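PDB 3D5L: regulatory protein RecX from Lactobacillus reuteri, which probably modulates the activity of the recombinase RecA and belongs to the RecX family, built largely from repeated three-helix domains. Local coordinates for residues I132-H135 with L136-G140; I141-S144 with D145-D148. All blocks are in the same frame, centred on the assembly; numbering follows the deposited sequence.

How the interactions relate
Interactions 1 and 2 are consecutive in the chain: residues 132-140 form the last turns of helix 129-138 and its exit, and residues 141-148 open helix 143-149. Their centres lie about 9 Å apart. A salt bridge from R137 NE to E143 OE2, 2.6 Å long, joins them near the surface. At the turn, I141 N probably bonds to L136 O at 3.1 Å. I146 also packs on helix 129-138, with I146 CG2 3.6 Å from R133 CG and I146 CG1 3.7 Å from L136 CB. Both contacts belong to the second three-helix domain of RecX.

Interaction 1. Residues I132-H135 with L136-G140; sequences IRQH and LRQKG
I132 O accepts the amide of L136 at 2.9 Å, R133 O that of R137 and Q134 O that of Q138, an i to i+4 series that ends in a weak, bent bond from K139 N to H135 O (3.2 Å, 127° at the hydrogen). The side chains pair at the same spacing. I132 and L136 run side by side on the buried flank, CG2 of the isoleucine 3.9 Å from CD1 of the leucine, and helix 110-124 covers them with Y117. On the outer flank the aliphatic part of R133 serves as a floor for R137: its CD sits 3.9 Å from R137 CZ, over the centre of one guanidinium face. The guanidinium planes are 60° apart, and R137 directs its NE to E143, which probably eases the nearness of two like charges. The helix then closes in a Schellman motif: G140, with positive phi, is the first to leave helical angles; its N bonds back to R137 O and, as the six-to-one bond, I141 N probably to L136 O. A side chain at G140 would jam against the carbonyl O of K139. This end leads into helix 143-149 of the three-helix domain. One residue before G140, K139 crosses H135 obliquely. With CG of H135 anti to its own amide nitrogen (chi1 -173°), the imidazole swings out towards the lysine, which bends at chi2 and brings CE to 3.2 Å from H135 NE2. The same ring lies nearly parallel to that of Y117. Replacing H135 with an alanine would probably leave the Y117 ring without its parallel partner and K139's methylenes free to turn. Q134 and Q138 run alongside, CG of the first 3.7 Å from NE2 of the second, their amide planes nearly perpendicular.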
loop_
_atom_site.group_PDB
_atom_site.type_symbol
_atom_site.label_atom_id
_atom_site.label_comp_id
_atom_site.label_asym_id
_atom_site.label_seq_id
_atom_site.Cartn_x
_atom_site.Cartn_y
_atom_site.Cartn_z
ATOM N N ILE A 132 -16.620 2.447 -5.411
ATOM C CA ILE A 132 -15.318 2.986 -5.031
ATOM C C ILE A 132 -15.114 2.642 -3.562
ATOM O O ILE A 132 -14.063 2.139 -3.173
ATOM C CB ILE A 132 -15.257 4.526 -5.170
ATOM C CG1 ILE A 132 -15.634 4.959 -6.585
ATOM C CG2 ILE A 132 -13.851 5.010 -4.858
ATOM C CD1 ILE A 132 -14.521 4.804 -7.585
ATOM N N ARG A 133 -16.143 2.906 -2.758
ATOM C CA ARG A 133 -16.125 2.638 -1.321
ATOM C C ARG A 133 -15.869 1.157 -1.046
ATOM O O ARG A 133 -15.109 0.794 -0.147
ATOM C CB ARG A 133 -17.462 3.051 -0.687
ATOM C CG ARG A 133 -17.477 3.016 0.849
ATOM C CD ARG A 133 -18.858 3.376 1.422
ATOM N NE ARG A 133 -19.338 4.670 0.956
ATOM C CZ ARG A 133 -20.450 4.840 0.240
ATOM N NH1 ARG A 133 -21.199 3.785 -0.086
ATOM N NH2 ARG A 133 -20.814 6.060 -0.162
ATOM N N GLN A 134 -16.517 0.307 -1.825
ATOM C CA GLN A 134 -16.359 -1.124 -1.679
ATOM C C GLN A 134 -14.936 -1.547 -2.027
ATOM O O GLN A 134 -14.361 -2.400 -1.363
ATOM C CB GLN A 134 -17.360 -1.845 -2.584
ATOM C CG GLN A 134 -17.221 -3.354 -2.581
ATOM C CD GLN A 134 -18.338 -4.042 -3.346
ATOM O OE1 GLN A 134 -18.549 -3.783 -4.537
ATOM N NE2 GLN A 134 -19.054 -4.936 -2.664
ATOM N N HIS A 135 -14.364 -0.946 -3.066
ATOM C CA HIS A 135 -13.006 -1.292 -3.475
ATOM C C HIS A 135 -11.958 -0.857 -2.450
ATOM O O HIS A 135 -11.000 -1.579 -2.193
ATOM C CB HIS A 135 -12.678 -0.654 -4.821
ATOM C CG HIS A 135 -11.371 -1.097 -5.394
ATOM N ND1 HIS A 135 -11.252 -2.196 -6.215
ATOM C CD2 HIS A 135 -10.113 -0.614 -5.228
ATOM C CE1 HIS A 135 -9.981 -2.372 -6.534
ATOM N NE2 HIS A 135 -9.270 -1.425 -5.946
ATOM N N LEU A 136 -12.134 0.326 -1.872
ATOM C CA LEU A 136 -11.184 0.820 -0.883
ATOM C C LEU A 136 -11.299 0.077 0.447
ATOM O O LEU A 136 -10.314 -0.048 1.171
ATOM C CB LEU A 136 -11.359 2.333 -0.693
ATOM C CG LEU A 136 -10.927 3.119 -1.944
ATOM C CD1 LEU A 136 -11.354 4.580 -1.833
ATOM C CD2 LEU A 136 -9.407 2.994 -2.133
ATOM N N ARG A 137 -12.495 -0.411 0.771
ATOM C CA ARG A 137 -12.681 -1.180 1.999
ATOM C C ARG A 137 -11.852 -2.455 1.838
ATOM O O ARG A 137 -11.193 -2.898 2.777
ATOM C CB ARG A 137 -14.157 -1.556 2.209
ATOM C CG ARG A 137 -15.002 -0.514 2.931
ATOM C CD ARG A 137 -16.499 -0.852 2.836
ATOM N NE ARG A 137 -17.316 -0.003 3.700
ATOM C CZ ARG A 137 -18.642 0.111 3.622
ATOM N NH1 ARG A 137 -19.328 -0.568 2.706
ATOM N NH2 ARG A 137 -19.287 0.900 4.474
ATOM N N GLN A 138 -11.867 -3.024 0.636
ATOM C CA GLN A 138 -11.105 -4.247 0.355
ATOM C C GLN A 138 -9.594 -4.018 0.368
ATOM O O GLN A 138 -8.826 -4.953 0.568
ATOM C CB GLN A 138 -11.510 -4.841 -1.004
ATOM C CG GLN A 138 -12.948 -5.357 -1.089
ATOM C CD GLN A 138 -13.257 -6.024 -2.440
ATOM O OE1 GLN A 138 -12.656 -7.047 -2.797
ATOM N NE2 GLN A 138 -14.195 -5.443 -3.192
ATOM N N LYS A 139 -9.172 -2.776 0.143
ATOM C CA LYS A 139 -7.756 -2.414 0.141
ATOM C C LYS A 139 -7.288 -2.128 1.569
ATOM O O LYS A 139 -6.155 -1.686 1.790
ATOM C CB LYS A 139 -7.522 -1.176 -0.732
ATOM C CG LYS A 139 -7.670 -1.406 -2.221
ATOM C CD LYS A 139 -6.516 -2.237 -2.774
ATOM C CE LYS A 139 -6.655 -2.413 -4.290
ATOM N NZ LYS A 139 -5.459 -3.037 -4.933
ATOM N N GLY A 140 -8.183 -2.361 2.527
ATOM C CA GLY A 140 -7.864 -2.167 3.931
ATOM C C GLY A 140 -7.983 -0.765 4.505
ATOM O O GLY A 140 -7.483 -0.501 5.603
#

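Interaction 2. Residues I141-S144 with D145-D148; sequences IGES and DIDD
The side chains of I141 and D145 cross at about a right angle, CG2 of the isoleucine 3.3 Å from CB of the aspartate, where the loop enters helix 143-149. G142 takes the N-cap position, and its carbonyl starts the helical bonding by accepting I146 N at 3.2 Å. E143 O then takes the amide of D147 (2.9 Å) and S144 O that of D148, the latter bond fairly straight at 162°. A water joins three side chains along one side of the helix, from its first turn to D148. It accepts from S144 OG at 3.0 Å and donates to D145 OD1 at 2.7 Å and D148 OD2 at 2.9 Å, so both of its hydrogens go to carboxylates that might otherwise repel each other. S144 can supply its hydroxyl because OG stands between its own amide nitrogen and carbonyl carbon (chi1 64°). D148 OD2 also receives NE2 of H111, while E143 has R137 as its salt-bridge partner. E143 and D145, in the first turn, would probably be favoured by the helix dipole. On the apolar side I141 and I146 meet, and I146 CD1 reaches back to 3.2 Å from I141 O. From there I146 faces the preceding helix 129-138, and I141 touches L136 as well. I141 also rests on A114 and D145 on H111, both in helix 110-124, so the start of helix 143-149 lies against the two earlier helices of the second three-helix domain.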
loop_
_atom_site.group_PDB
_atom_site.type_symbol
_atom_site.label_atom_id
_atom_site.label_comp_id
_atom_site.label_asym_id
_atom_site.label_seq_id
_atom_site.Cartn_x
_atom_site.Cartn_y
_atom_site.Cartn_z
ATOM N N ILE A 141 -8.658 0.129 3.789
ATOM C CA ILE A 141 -8.798 1.513 4.227
ATOM C C ILE A 141 -10.033 1.778 5.105
ATOM O O ILE A 141 -11.135 1.328 4.801
ATOM C CB ILE A 141 -8.800 2.436 2.990
ATOM C CG1 ILE A 141 -7.643 2.019 2.065
ATOM C CG2 ILE A 141 -8.646 3.902 3.414
ATOM C CD1 ILE A 141 -7.322 3.007 0.948
ATOM N N GLY A 142 -9.835 2.503 6.203
ATOM C CA GLY A 142 -10.937 2.801 7.110
ATOM C C GLY A 142 -12.015 3.632 6.443
ATOM O O GLY A 142 -11.770 4.209 5.377
ATOM N N GLU A 143 -13.191 3.703 7.068
ATOM C CA GLU A 143 -14.334 4.448 6.531
ATOM C C GLU A 143 -14.090 5.949 6.473
ATOM O O GLU A 143 -14.614 6.631 5.593
ATOM C CB GLU A 143 -15.597 4.179 7.369
ATOM C CG GLU A 143 -16.168 2.778 7.214
ATOM C CD GLU A 143 -16.559 2.462 5.769
ATOM O OE1 GLU A 143 -17.515 3.080 5.249
ATOM O OE2 GLU A 143 -15.900 1.600 5.151
ATOM N N SER A 144 -13.312 6.459 7.426
ATOM C CA SER A 144 -12.991 7.880 7.481
ATOM C C SER A 144 -12.136 8.293 6.283
ATOM O O SER A 144 -12.401 9.314 5.663
ATOM C CB SER A 144 -12.250 8.196 8.770
ATOM O OG SER A 144 -11.012 7.531 8.790
ATOM N N ASP A 145 -11.111 7.504 5.959
ATOM C CA ASP A 145 -10.251 7.804 4.810
ATOM C C ASP A 145 -11.044 7.629 3.505
ATOM O O ASP A 145 -10.772 8.285 2.501
ATOM C CB ASP A 145 -9.019 6.875 4.771
ATOM C CG ASP A 145 -8.024 7.155 5.888
ATOM O OD1 ASP A 145 -8.067 8.254 6.469
ATOM O OD2 ASP A 145 -7.171 6.284 6.184
ATOM N N ILE A 146 -12.031 6.741 3.520
ATOM C CA ILE A 146 -12.832 6.524 2.316
ATOM C C ILE A 146 -13.794 7.667 2.070
ATOM O O ILE A 146 -13.967 8.112 0.931
ATOM C CB ILE A 146 -13.647 5.223 2.395
ATOM C CG1 ILE A 146 -12.699 4.024 2.295
ATOM C CG2 ILE A 146 -14.699 5.213 1.283
ATOM C CD1 ILE A 146 -13.256 2.743 2.861
ATOM N N ASP A 147 -14.430 8.132 3.138
ATOM C CA ASP A 147 -15.369 9.229 3.008
ATOM C C ASP A 147 -14.604 10.469 2.548
ATOM O O ASP A 147 -15.081 11.198 1.682
ATOM C CB ASP A 147 -16.086 9.496 4.339
ATOM C CG ASP A 147 -16.995 8.344 4.763
ATOM O OD1 ASP A 147 -17.507 7.630 3.870
ATOM O OD2 ASP A 147 -17.199 8.156 5.990
ATOM N N ASP A 148 -13.415 10.697 3.107
ATOM C CA ASP A 148 -12.604 11.852 2.703
ATOM C C ASP A 148 -12.283 11.804 1.198
ATOM O O ASP A 148 -12.397 12.802 0.490
ATOM C CB ASP A 148 -11.283 11.918 3.496
ATOM C CG ASP A 148 -11.493 12.216 4.977
ATOM O OD1 ASP A 148 -12.618 12.613 5.357
ATOM O OD2 ASP A 148 -10.531 12.065 5.769
HETATM O O HOH W 1 -9.698 9.983 7.653
#